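PDB 5ZRU: alpha-1,3-glucanase from Bacillus circulans, which hydrolyses alpha-1,3-glucan, this chain being its family GH87 catalytic unit, in which a small beta-sheet domain packs against a parallel beta-helix. Local coordinates for residues V7-R12 against F396-I401; S95-V98 against V103-K106; P133-D138 against N403-A408; I180-N185 against V189-A194; I410-G415 against I451-T456. All blocks are in the same frame, centred on the assembly; numbering follows the deposited sequence.

Contact 1 (V7-R12 against F396-I401)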
# COMPACT_ATOMS: atom_id res chain seq x y z
N VAL A 7 -12.01 15.27 6.99
CA VAL A 7 -11.01 15.76 6.06
C VAL A 7 -11.77 16.27 4.84
O VAL A 7 -12.71 15.62 4.37
CB VAL A 7 -10.00 14.66 5.67
CG1 VAL A 7 -9.05 15.14 4.58
CG2 VAL A 7 -9.21 14.18 6.89
N VAL A 8 -11.39 17.44 4.33
CA VAL A 8 -11.94 17.90 3.05
C VAL A 8 -11.25 17.08 1.96
O VAL A 8 -10.04 17.21 1.75
CB VAL A 8 -11.74 19.40 2.84
CG1 VAL A 8 -12.14 19.80 1.42
CG2 VAL A 8 -12.55 20.19 3.86
N TYR A 9 -12.01 16.24 1.27
CA TYR A 9 -11.40 15.31 0.33
C TYR A 9 -10.90 16.03 -0.92
O TYR A 9 -11.45 17.04 -1.36
CB TYR A 9 -12.39 14.22 -0.09
CG TYR A 9 -12.54 13.12 0.93
CD1 TYR A 9 -11.89 13.18 2.15
CD2 TYR A 9 -13.32 12.01 0.65
CE1 TYR A 9 -12.03 12.17 3.08
CE2 TYR A 9 -13.48 11.00 1.58
CZ TYR A 9 -12.83 11.08 2.79
OH TYR A 9 -12.99 10.07 3.70
N ALA A 10 -9.84 15.47 -1.49
CA ALA A 10 -9.38 15.89 -2.80
C ALA A 10 -10.38 15.43 -3.87
O ALA A 10 -11.27 14.61 -3.61
CB ALA A 10 -8.00 15.32 -3.09
N GLN A 11 -10.22 15.97 -5.07
CA GLN A 11 -11.05 15.52 -6.19
C GLN A 11 -10.76 14.06 -6.52
O GLN A 11 -11.69 13.27 -6.71
CB GLN A 11 -10.81 16.43 -7.39
CG GLN A 11 -11.39 15.93 -8.70
CD GLN A 11 -10.79 16.65 -9.90
OE1 GLN A 11 -11.29 17.70 -10.32
NE2 GLN A 11 -9.71 16.09 -10.46
N ARG A 12 -9.48 13.69 -6.59
CA ARG A 12 -9.06 12.29 -6.71
C ARG A 12 -7.85 12.08 -5.81
O ARG A 12 -7.01 12.98 -5.66
CB ARG A 12 -8.70 11.90 -8.14
CG ARG A 12 -9.85 12.12 -9.10
CD ARG A 12 -9.48 11.74 -10.52
NE ARG A 12 -10.65 11.92 -11.38
CZ ARG A 12 -10.65 11.69 -12.68
NH1 ARG A 12 -9.55 11.24 -13.27
NH2 ARG A 12 -11.76 11.90 -13.39
N PHE A 396 -13.43 1.28 -1.99
CA PHE A 396 -12.06 1.79 -1.92
C PHE A 396 -12.07 3.16 -2.61
O PHE A 396 -11.99 3.22 -3.84
CB PHE A 396 -11.06 0.86 -2.63
CG PHE A 396 -10.91 -0.51 -2.01
CD1 PHE A 396 -10.95 -0.69 -0.63
CD2 PHE A 396 -10.72 -1.62 -2.82
CE1 PHE A 396 -10.80 -1.96 -0.07
CE2 PHE A 396 -10.57 -2.90 -2.27
CZ PHE A 396 -10.61 -3.07 -0.90
N SER A 397 -12.16 4.25 -1.85
CA SER A 397 -12.34 5.54 -2.49
C SER A 397 -11.45 6.61 -1.88
O SER A 397 -11.13 6.57 -0.69
CB SER A 397 -13.82 5.99 -2.43
OG SER A 397 -14.61 5.15 -3.26
N TYR A 398 -11.07 7.58 -2.71
CA TYR A 398 -10.28 8.74 -2.28
C TYR A 398 -8.94 8.33 -1.69
O TYR A 398 -8.48 8.89 -0.70
CB TYR A 398 -11.06 9.61 -1.29
CG TYR A 398 -12.26 10.27 -1.93
CD1 TYR A 398 -12.12 11.44 -2.67
CD2 TYR A 398 -13.53 9.72 -1.81
CE1 TYR A 398 -13.22 12.05 -3.27
CE2 TYR A 398 -14.63 10.32 -2.40
CZ TYR A 398 -14.47 11.48 -3.13
OH TYR A 398 -15.57 12.06 -3.71
N ASN A 399 -8.28 7.36 -2.33
CA ASN A 399 -6.97 6.90 -1.88
C ASN A 399 -5.91 7.24 -2.91
O ASN A 399 -6.20 7.37 -4.10
CB ASN A 399 -6.98 5.39 -1.65
CG ASN A 399 -8.01 4.97 -0.63
OD1 ASN A 399 -7.94 5.37 0.53
ND2 ASN A 399 -9.01 4.20 -1.07
N THR A 400 -4.68 7.41 -2.43
CA THR A 400 -3.51 7.56 -3.29
C THR A 400 -2.66 6.31 -3.12
O THR A 400 -2.15 6.03 -2.03
CB THR A 400 -2.71 8.81 -2.93
OG1 THR A 400 -3.53 9.97 -3.16
CG2 THR A 400 -1.47 8.90 -3.80
N ILE A 401 -2.52 5.56 -4.21
CA ILE A 401 -1.96 4.21 -4.19
C ILE A 401 -0.74 4.24 -5.09
O ILE A 401 -0.86 4.31 -6.32
CB ILE A 401 -2.99 3.17 -4.65
CG1 ILE A 401 -4.25 3.31 -3.78
CG2 ILE A 401 -2.40 1.75 -4.58
CD1 ILE A 401 -5.43 2.53 -4.27
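The carbonyl oxygen of Ala10 lies against the C-H rim of Tyr398, 3.2 Å from CE1 at the ring edge and near its plane. No hydrogen bond crosses the contact, which binds an irregular stretch near the N-terminus to a corner of the parallel beta-helix, where strand 395-397 gives way to strand 400-402. Tyr398 forms that corner. Its positive phi and psi turn the chain and, with CG anti to the carbonyl carbon (chi1 -67°) and beside the backbone N, as in Tyr9, present the ring to residues 7-12; CD1 also stays within 3.4 Å of Ala10 O. The Tyr9 side chain comes across it at about a right angle, with CD2 above one face of the Tyr398 ring, displaced toward the rim. The ring planes are inclined by 46°, neither stacked nor edge-to-face. His422, on the next coil, stacks with the Tyr398 ring. Polar anchors flank the aromatic pair: Thr400 OG1 is hydrogen-bonded to Ala14 N, and Arg12 NH1 forms a salt bridge with Asp493 OD2 and a hydrogen bond with Thr457 OG1. The N-terminal stretch follows several coils along the outside of the beta-helix. Its tightest carbon contact is Tyr9 CD2 against Tyr398 CG, at 3.3 Å.

Contact 2 (S95-V98 against V103-K106)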
# COMPACT_ATOMS: atom_id res chain seq x y z
N SER A 95 22.98 4.77 7.73
CA SER A 95 22.48 6.07 8.17
C SER A 95 22.65 7.08 7.05
O SER A 95 23.45 6.88 6.13
CB SER A 95 23.20 6.55 9.43
OG SER A 95 24.58 6.80 9.16
N LEU A 96 21.90 8.18 7.16
CA LEU A 96 22.14 9.38 6.38
C LEU A 96 22.02 10.58 7.30
O LEU A 96 21.30 10.53 8.30
CB LEU A 96 21.17 9.50 5.19
CG LEU A 96 21.44 8.62 3.97
CD1 LEU A 96 20.29 8.70 2.98
CD2 LEU A 96 22.75 9.00 3.27
N ASP A 97 22.72 11.66 6.96
CA ASP A 97 22.75 12.88 7.76
C ASP A 97 21.78 13.91 7.19
O ASP A 97 21.56 13.98 5.98
CB ASP A 97 24.15 13.48 7.80
CG ASP A 97 25.13 12.65 8.64
OD1 ASP A 97 24.68 11.76 9.38
OD2 ASP A 97 26.35 12.89 8.55
N VAL A 98 21.20 14.71 8.09
CA VAL A 98 20.25 15.76 7.73
C VAL A 98 20.83 17.10 8.16
O VAL A 98 21.24 17.25 9.32
CB VAL A 98 18.88 15.53 8.41
CG1 VAL A 98 17.88 16.62 8.00
CG2 VAL A 98 18.35 14.13 8.08
N VAL A 103 23.33 23.53 8.92
CA VAL A 103 23.58 23.07 10.28
C VAL A 103 23.16 21.61 10.38
O VAL A 103 22.05 21.24 9.99
CB VAL A 103 22.81 23.92 11.30
CG1 VAL A 103 23.19 23.51 12.71
CG2 VAL A 103 23.07 25.41 11.07
N LYS A 104 24.05 20.77 10.91
CA LYS A 104 23.74 19.35 11.08
C LYS A 104 22.63 19.19 12.11
O LYS A 104 22.75 19.65 13.25
CB LYS A 104 24.99 18.58 11.48
CG LYS A 104 24.84 17.06 11.42
CD LYS A 104 26.19 16.38 11.54
CE LYS A 104 26.10 14.88 11.32
NZ LYS A 104 25.26 14.21 12.34
N ALA A 105 21.54 18.54 11.71
CA ALA A 105 20.36 18.42 12.56
C ALA A 105 20.18 17.02 13.11
O ALA A 105 19.78 16.86 14.27
CB ALA A 105 19.10 18.81 11.79
N LYS A 106 20.44 15.99 12.31
CA LYS A 106 20.17 14.62 12.70
C LYS A 106 21.11 13.72 11.93
O LYS A 106 21.51 14.02 10.80
CB LYS A 106 18.73 14.19 12.40
CG LYS A 106 17.64 15.12 12.89
CD LYS A 106 16.58 14.38 13.66
CE LYS A 106 15.79 15.36 14.51
NZ LYS A 106 16.24 15.43 15.93
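Val98 pairs with Ala105 and Lys106 together in a classic beta bulge, set in the hairpin of strands 93-100 and 103-111 at one margin of a five-stranded antiparallel sheet of the D1 domain. Backbone hydrogen bonds define it. Val98 N donates to Lys106 O at 2.8 Å, and Val98 O receives two donors, a strong one from Ala105 N at 2.7 Å and a weak one from Lys106 N at 3.3 Å. The extra residue is accommodated at Ala105, whose psi of -39° departs from the extended conformation and lets both of these N-H groups face a single carbonyl. Lys106 O has a further neighbour in the CA-H of Asp97, with 3.5 Å between Asp97 CA and that oxygen.

Charged groups meet beside this ladder. Lys104 bends at its last torsion (chi4 -63°), which lays CE 3.4 Å from Asp97 OD2; the salt bridge proper, from Lys104 NZ to Asp97 OD1, is long at 3.9 Å. Thr107 OG1 ties the two together, being hydrogen-bonded to both Asp97 OD1 and Lys104 NZ.

Apolar contacts fall on the face carrying Val98 and Lys106. There Val98 meets Ile154 and Ile156 of strand 153-157, and Trp142 touches both Val98 and Lys106. Between these two paired side chains, Val98 CB and Lys106 CB are 4.2 Å apart.

Contact 3 (P133-D138 against N403-A408)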
# COMPACT_ATOMS: atom_id res chain seq x y z
N PRO A 133 15.56 -8.79 -7.65
CA PRO A 133 15.06 -8.00 -6.51
C PRO A 133 13.86 -7.12 -6.86
O PRO A 133 13.79 -6.53 -7.94
CB PRO A 133 16.27 -7.14 -6.13
CG PRO A 133 16.94 -6.89 -7.45
CD PRO A 133 16.81 -8.22 -8.19
N LEU A 134 12.93 -7.05 -5.91
CA LEU A 134 11.91 -6.01 -5.81
C LEU A 134 11.87 -5.56 -4.35
O LEU A 134 12.65 -6.04 -3.52
CB LEU A 134 10.54 -6.50 -6.30
CG LEU A 134 10.44 -6.85 -7.79
CD1 LEU A 134 9.05 -7.45 -8.10
CD2 LEU A 134 10.69 -5.64 -8.65
N PHE A 135 10.97 -4.62 -4.03
CA PHE A 135 10.94 -4.00 -2.69
C PHE A 135 12.30 -3.35 -2.40
O PHE A 135 12.84 -3.47 -1.30
CB PHE A 135 10.58 -5.04 -1.61
CG PHE A 135 10.10 -4.46 -0.28
CD1 PHE A 135 10.03 -3.09 -0.06
CD2 PHE A 135 9.73 -5.31 0.75
CE1 PHE A 135 9.59 -2.58 1.18
CE2 PHE A 135 9.29 -4.82 1.98
CZ PHE A 135 9.22 -3.45 2.20
N ARG A 136 12.87 -2.66 -3.39
CA ARG A 136 14.17 -2.05 -3.17
C ARG A 136 14.10 -0.74 -2.40
O ARG A 136 15.13 -0.29 -1.88
CB ARG A 136 14.88 -1.85 -4.52
CG ARG A 136 15.39 -3.18 -5.10
CD ARG A 136 15.85 -3.05 -6.56
NE ARG A 136 14.69 -3.03 -7.44
CZ ARG A 136 14.71 -3.39 -8.72
NH1 ARG A 136 15.85 -3.79 -9.29
NH2 ARG A 136 13.59 -3.37 -9.43
N PHE A 137 12.92 -0.12 -2.29
CA PHE A 137 12.78 1.13 -1.55
C PHE A 137 12.02 0.89 -0.25
O PHE A 137 11.27 -0.08 -0.09
CB PHE A 137 12.08 2.20 -2.41
CG PHE A 137 12.98 2.82 -3.45
CD1 PHE A 137 13.20 2.20 -4.67
CD2 PHE A 137 13.63 4.03 -3.19
CE1 PHE A 137 14.04 2.76 -5.63
CE2 PHE A 137 14.48 4.61 -4.14
CZ PHE A 137 14.68 3.98 -5.37
N ASP A 138 12.24 1.80 0.70
CA ASP A 138 11.61 1.75 2.01
C ASP A 138 11.46 3.19 2.49
O ASP A 138 11.89 4.13 1.82
CB ASP A 138 12.44 0.91 3.00
CG ASP A 138 11.62 0.38 4.17
OD1 ASP A 138 10.41 0.66 4.26
OD2 ASP A 138 12.19 -0.34 5.02
N ASN A 403 3.51 3.07 -6.00
CA ASN A 403 4.72 2.25 -5.91
C ASN A 403 4.44 0.79 -5.55
O ASN A 403 5.30 0.12 -4.99
CB ASN A 403 5.73 2.84 -4.92
CG ASN A 403 6.14 4.25 -5.28
OD1 ASN A 403 5.84 5.19 -4.54
ND2 ASN A 403 6.83 4.41 -6.40
N ASN A 404 3.24 0.30 -5.87
CA ASN A 404 2.97 -1.13 -5.74
C ASN A 404 4.03 -1.91 -6.52
O ASN A 404 4.38 -1.53 -7.64
CB ASN A 404 1.59 -1.46 -6.30
CG ASN A 404 0.76 -2.29 -5.37
OD1 ASN A 404 0.20 -1.76 -4.42
ND2 ASN A 404 0.69 -3.58 -5.62
N TRP A 405 4.61 -2.96 -5.92
CA TRP A 405 5.63 -3.74 -6.63
C TRP A 405 5.20 -5.17 -6.91
O TRP A 405 6.03 -5.99 -7.32
CB TRP A 405 6.97 -3.71 -5.89
CG TRP A 405 6.96 -3.88 -4.39
CD1 TRP A 405 6.81 -2.89 -3.45
CD2 TRP A 405 7.15 -5.10 -3.66
NE1 TRP A 405 6.89 -3.42 -2.19
CE2 TRP A 405 7.09 -4.78 -2.29
CE3 TRP A 405 7.36 -6.43 -4.03
CZ2 TRP A 405 7.22 -5.74 -1.29
CZ3 TRP A 405 7.50 -7.39 -3.03
CH2 TRP A 405 7.44 -7.04 -1.68
N ARG A 406 3.93 -5.50 -6.69
CA ARG A 406 3.40 -6.77 -7.13
C ARG A 406 1.89 -6.63 -7.30
O ARG A 406 1.25 -5.93 -6.51
CB ARG A 406 3.71 -7.89 -6.13
CG ARG A 406 3.09 -9.23 -6.52
CD ARG A 406 3.45 -10.33 -5.55
NE ARG A 406 2.90 -11.60 -6.00
CZ ARG A 406 3.13 -12.76 -5.41
NH1 ARG A 406 3.91 -12.81 -4.34
NH2 ARG A 406 2.58 -13.88 -5.89
N ALA A 407 1.35 -7.28 -8.32
CA ALA A 407 -0.11 -7.35 -8.54
C ALA A 407 -0.62 -5.93 -8.81
O ALA A 407 -0.01 -5.20 -9.60
CB ALA A 407 -0.78 -8.08 -7.38
N ALA A 408 -1.74 -5.51 -8.21
CA ALA A 408 -2.41 -4.29 -8.63
C ALA A 408 -2.63 -3.33 -7.47
O ALA A 408 -2.68 -3.73 -6.31
CB ALA A 408 -3.75 -4.59 -9.30
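Trp405 offers one face of its indole to Phe135, whose CB sits over the six-membered ring, 3.6 Å from its centroid and 18° off the normal, a CH-pi contact. The phenyl ring itself runs nearly parallel to the indole, with planes 21° apart, but is slid aside so that the two rings barely overlap. Their closest atoms are Phe135 CD2 and Trp405 CZ2, at 3.3 Å. Leu134 adds a second patch: its CB lies 3.9 Å from Trp405 CE3, and its CD1 reaches the backbone, 3.4 Å from Trp405 O.

The indole owes its position to a chi1 of 43°, with CG held between the backbone N and the carbonyl carbon; a weak hydrogen bond from Trp405 NE1 to Asn372 O helps to fix its rotation. Across from it, Phe135 has positive phi and psi where strand 132-144 is interrupted. Its backbone pairs with Trp116, which with Ser115 binds a calcium ion about 6 Å from the Phe135 side chain. An alanine in place of Trp405 would probably strip Phe135 of the indole face against its CB and ring and Leu134 CB of its contact with CE3, opening a gap between the domains.

Residues 133-138 belong to D1 and residues 403-408 to the beta-helix of D2. With no hydrogen bond between these segments, their hold on each other rests on buried apolar and aromatic surface, beside a metal site.

Contact 4 (I180-N185 against V189-A194). With SO4 (sulfate ion), chain E.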
# COMPACT_ATOMS: atom_id res chain seq x y z
N ILE A 180 -2.03 14.18 21.20
CA ILE A 180 -3.43 14.16 21.59
C ILE A 180 -3.53 13.86 23.08
O ILE A 180 -2.88 12.93 23.59
CB ILE A 180 -4.21 13.12 20.78
CG1 ILE A 180 -4.18 13.48 19.30
CG2 ILE A 180 -5.68 13.04 21.27
CD1 ILE A 180 -4.60 12.36 18.40
N ALA A 181 -4.36 14.64 23.77
CA ALA A 181 -4.53 14.54 25.21
C ALA A 181 -5.16 13.21 25.62
O ALA A 181 -5.97 12.63 24.91
CB ALA A 181 -5.40 15.68 25.72
N ARG A 182 -4.78 12.75 26.80
CA ARG A 182 -5.45 11.61 27.42
C ARG A 182 -6.92 11.93 27.65
O ARG A 182 -7.24 12.94 28.30
CB ARG A 182 -4.78 11.27 28.74
CG ARG A 182 -5.49 10.16 29.49
CD ARG A 182 -4.68 9.69 30.68
NE ARG A 182 -5.42 8.67 31.42
CZ ARG A 182 -4.89 7.88 32.35
NH1 ARG A 182 -3.60 7.99 32.66
NH2 ARG A 182 -5.65 6.99 32.97
N PRO A 183 -7.85 11.12 27.14
CA PRO A 183 -9.27 11.43 27.34
C PRO A 183 -9.67 11.32 28.81
O PRO A 183 -9.08 10.57 29.58
CB PRO A 183 -9.99 10.37 26.50
CG PRO A 183 -8.97 9.92 25.50
CD PRO A 183 -7.65 10.02 26.18
N ALA A 184 -10.71 12.08 29.17
CA ALA A 184 -11.27 11.98 30.51
C ALA A 184 -11.71 10.55 30.81
O ALA A 184 -12.25 9.86 29.94
CB ALA A 184 -12.47 12.93 30.67
N ASN A 185 -11.49 10.12 32.05
CA ASN A 185 -11.97 8.83 32.55
C ASN A 185 -11.59 7.69 31.60
O ASN A 185 -12.41 6.83 31.26
CB ASN A 185 -13.48 8.87 32.78
CG ASN A 185 -13.92 7.97 33.93
OD1 ASN A 185 -13.18 7.77 34.90
ND2 ASN A 185 -15.12 7.42 33.83
N VAL A 189 -2.07 2.65 29.22
CA VAL A 189 -1.17 1.51 29.36
C VAL A 189 -0.12 1.79 30.43
O VAL A 189 0.38 0.85 31.08
CB VAL A 189 -0.51 1.16 28.02
CG1 VAL A 189 -1.56 0.64 27.03
CG2 VAL A 189 0.25 2.37 27.47
N THR A 190 0.23 3.05 30.65
CA THR A 190 1.22 3.34 31.69
C THR A 190 0.64 3.20 33.09
O THR A 190 1.41 3.07 34.05
CB THR A 190 1.81 4.74 31.50
OG1 THR A 190 0.77 5.73 31.58
CG2 THR A 190 2.51 4.86 30.15
N ASP A 191 -0.69 3.20 33.24
CA ASP A 191 -1.29 2.88 34.53
C ASP A 191 -0.96 1.47 34.97
O ASP A 191 -1.01 1.17 36.17
CB ASP A 191 -2.82 3.00 34.48
CG ASP A 191 -3.30 4.41 34.20
OD1 ASP A 191 -2.52 5.36 34.35
OD2 ASP A 191 -4.50 4.55 33.83
N PHE A 192 -0.64 0.58 34.02
CA PHE A 192 -0.44 -0.83 34.30
C PHE A 192 1.01 -1.26 34.09
O PHE A 192 1.30 -2.46 33.98
CB PHE A 192 -1.40 -1.65 33.45
CG PHE A 192 -2.83 -1.44 33.84
CD1 PHE A 192 -3.41 -2.22 34.82
CD2 PHE A 192 -3.57 -0.40 33.30
CE1 PHE A 192 -4.72 -2.01 35.22
CE2 PHE A 192 -4.87 -0.18 33.70
CZ PHE A 192 -5.44 -0.98 34.66
N GLY A 193 1.93 -0.31 34.05
CA GLY A 193 3.35 -0.62 34.08
C GLY A 193 4.08 -0.37 32.78
O GLY A 193 5.31 -0.50 32.77
N ALA A 194 3.39 -0.03 31.70
CA ALA A 194 4.10 0.28 30.46
C ALA A 194 4.94 1.53 30.65
O ALA A 194 4.53 2.47 31.32
CB ALA A 194 3.12 0.48 29.30
S SO4 E . -0.72 9.29 30.64
O1 SO4 E . -0.74 10.51 29.82
O2 SO4 E . -1.35 8.19 29.92
O3 SO4 E . -1.45 9.54 31.88
O4 SO4 E . 0.68 8.93 30.94
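Arg182 and Asp191 meet across backbones that stay well apart, the nearest CA atoms being those of Arg182 and Val189 at 11.1 Å, with residues 180-184 extended and residues 189-191 coiled into a short 3-10 turn. The contact is a two-pronged salt bridge at the N-terminal end of the parallel beta-helix, where strand 187-188, the first of the stack, separates the two segments. Arg182 is stretched from CG to NE, and with CG anti to the backbone N (chi1 175°) its guanidinium is carried over to the turn. Its NH2 donates to Asp191 OD2 at 2.8 Å, on the syn lone pair, while NH1 makes a weaker bond of 3.3 Å to OD1. The match is not flat: guanidinium and carboxylate planes differ by 38°, and OD2 is tilted out of the guanidinium plane. Ser186 O takes a further hydrogen bond from Arg182 NH2, and Ser188 N donates to Asp191 OD2, so the intervening residues 186-188 hold both partners.

Just after the 3-10 segment the chain folds back on it: Phe192 N (3.1 Å) and Ala194 N (3.2 Å) reach Val189 O from opposite faces of its carbonyl plane. Val189 and Phe192 lean on helix 203-216. A sulfate ion, probably from the crystallisation liquor, shares the exposed arginine, and Ser188 OG is hydrogen-bonded to it too. Sulfate O3 lies in the guanidinium plane at the edge, accepts from Arg182 NH1 at 2.8 Å, and also comes within 3.4 Å of Arg182 CD.

Contact 5 (I410-G415 against I451-T456)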
# COMPACT_ATOMS: atom_id res chain seq x y z
N ILE A 410 -5.52 -1.77 -6.92
CA ILE A 410 -6.85 -2.12 -6.44
C ILE A 410 -7.28 -3.39 -7.15
O ILE A 410 -7.10 -3.52 -8.36
CB ILE A 410 -7.88 -1.00 -6.71
CG1 ILE A 410 -7.49 0.27 -5.94
CG2 ILE A 410 -9.30 -1.47 -6.37
CD1 ILE A 410 -8.45 1.43 -6.15
N ALA A 411 -7.87 -4.33 -6.40
CA ALA A 411 -8.30 -5.60 -7.00
C ALA A 411 -9.62 -6.07 -6.39
O ALA A 411 -9.82 -6.00 -5.18
CB ALA A 411 -7.24 -6.69 -6.81
N PHE A 412 -10.50 -6.60 -7.25
CA PHE A 412 -11.70 -7.30 -6.80
C PHE A 412 -11.67 -8.71 -7.38
O PHE A 412 -11.41 -8.88 -8.58
CB PHE A 412 -13.01 -6.60 -7.23
CG PHE A 412 -13.20 -5.21 -6.66
CD1 PHE A 412 -12.94 -4.94 -5.32
CD2 PHE A 412 -13.64 -4.17 -7.48
CE1 PHE A 412 -13.13 -3.66 -4.80
CE2 PHE A 412 -13.83 -2.88 -6.98
CZ PHE A 412 -13.57 -2.62 -5.63
N PHE A 413 -11.93 -9.70 -6.54
CA PHE A 413 -11.86 -11.10 -6.97
C PHE A 413 -13.20 -11.84 -6.92
O PHE A 413 -13.25 -13.00 -7.33
CB PHE A 413 -10.82 -11.83 -6.12
CG PHE A 413 -9.45 -11.22 -6.24
CD1 PHE A 413 -8.83 -11.16 -7.48
CD2 PHE A 413 -8.80 -10.68 -5.14
CE1 PHE A 413 -7.58 -10.57 -7.62
CE2 PHE A 413 -7.54 -10.10 -5.28
CZ PHE A 413 -6.93 -10.05 -6.52
N GLY A 414 -14.26 -11.20 -6.45
CA GLY A 414 -15.55 -11.86 -6.43
C GLY A 414 -16.55 -11.04 -5.63
O GLY A 414 -16.26 -9.93 -5.20
N GLY A 415 -17.73 -11.63 -5.45
CA GLY A 415 -18.80 -10.97 -4.73
C GLY A 415 -19.63 -10.01 -5.57
O GLY A 415 -19.75 -10.17 -6.79
N ILE A 451 -20.33 -3.84 -10.31
CA ILE A 451 -19.14 -3.27 -9.70
C ILE A 451 -18.77 -2.03 -10.49
O ILE A 451 -18.91 -2.01 -11.72
CB ILE A 451 -18.00 -4.32 -9.68
CG1 ILE A 451 -18.24 -5.36 -8.59
CG2 ILE A 451 -16.61 -3.66 -9.58
CD1 ILE A 451 -17.32 -6.58 -8.68
N VAL A 452 -18.32 -0.98 -9.79
CA VAL A 452 -18.06 0.31 -10.42
C VAL A 452 -16.65 0.77 -10.08
O VAL A 452 -16.25 0.75 -8.92
CB VAL A 452 -19.08 1.37 -9.96
CG1 VAL A 452 -18.65 2.75 -10.44
CG2 VAL A 452 -20.47 1.03 -10.48
N PHE A 453 -15.92 1.22 -11.11
CA PHE A 453 -14.70 2.01 -10.95
C PHE A 453 -14.96 3.37 -11.57
O PHE A 453 -15.45 3.46 -12.70
CB PHE A 453 -13.50 1.36 -11.66
CG PHE A 453 -13.11 0.01 -11.11
CD1 PHE A 453 -13.71 -1.15 -11.59
CD2 PHE A 453 -12.14 -0.10 -10.14
CE1 PHE A 453 -13.35 -2.39 -11.10
CE2 PHE A 453 -11.77 -1.34 -9.63
CZ PHE A 453 -12.37 -2.49 -10.12
N SER A 454 -14.63 4.44 -10.85
CA SER A 454 -14.90 5.74 -11.44
C SER A 454 -13.93 6.79 -10.92
O SER A 454 -13.30 6.63 -9.87
CB SER A 454 -16.33 6.21 -11.18
OG SER A 454 -16.43 6.77 -9.88
N ASP A 455 -13.85 7.88 -11.69
CA ASP A 455 -13.23 9.13 -11.25
C ASP A 455 -11.81 8.90 -10.77
O ASP A 455 -11.44 9.26 -9.66
CB ASP A 455 -14.10 9.79 -10.18
CG ASP A 455 -15.44 10.22 -10.72
OD1 ASP A 455 -15.49 11.27 -11.39
OD2 ASP A 455 -16.44 9.49 -10.52
N THR A 456 -11.00 8.26 -11.62
CA THR A 456 -9.72 7.76 -11.15
C THR A 456 -8.64 8.08 -12.17
O THR A 456 -8.87 7.96 -13.37
CB THR A 456 -9.80 6.25 -10.87
OG1 THR A 456 -10.61 6.02 -9.71
CG2 THR A 456 -8.41 5.63 -10.64
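The rings of Phe412 and Phe453 meet obliquely, their planes inclined by 36° and their centroids 5.2 Å apart. Phe453 CG stands anti to its carbonyl carbon, beside the backbone N (chi1 -63°), which carries CZ to within 3.4 Å of Phe412 CD2. At the edge of the Phe453 ring, near its plane, lies Ile410 CG2, 4.1 Å from CE2. Ile451 CG2 approaches the Phe412 ring obliquely, 3.7 Å from CD2. In each pair the side chains slide past each other from opposing walls, whose nearest CA atoms are 8.9 Å (Phe412 to Ile451) and 10.0 Å (Ile410 to Phe453) apart. This is the filled interior of a parallel beta-helix, held by van der Waals contact of apolar side chains, with no hydrogen bond between the segments. Phe453 also meets Phe489, with nearly parallel planes, and Phe412 meets His418. A serine in place of Phe453 would probably open a gap beside Phe412 and Ile410 and leave a hydroxyl in an apolar interior. Ala420 touches Ile410, Phe412 and Phe453 alike. Strand 411-412 runs between strands 378-381 and 435-437 on one wall; residues 451-454, before the corner at Asp455, lie on the other, strand 451-459 pairing with strands 419-421 and 487-495.

Contacts 3 and 5 are buried, contacts 1 and 4 lie at the surface, and contact 2 is intermediate. The interior of the beta-helix (contact 5) and the domain interface (contact 3) rely on aromatic and aliphatic surface, contact 2 on backbone bonds of a hairpin, and contact 4 on exposed charges; contact 1, though at the surface, is carried by an aromatic pair. Contacts 1, 3 and 5 draw on successive pieces of one region, residues 396-401, 403-408 and 410-415, as the chain passes from strand to strand. Contacts 1 and 5 also touch, Phe396 CE2 lying 3.7 Å from Phe412 CE1. Contact 2 sits in D1, its centre about 43 Å from that of contact 5.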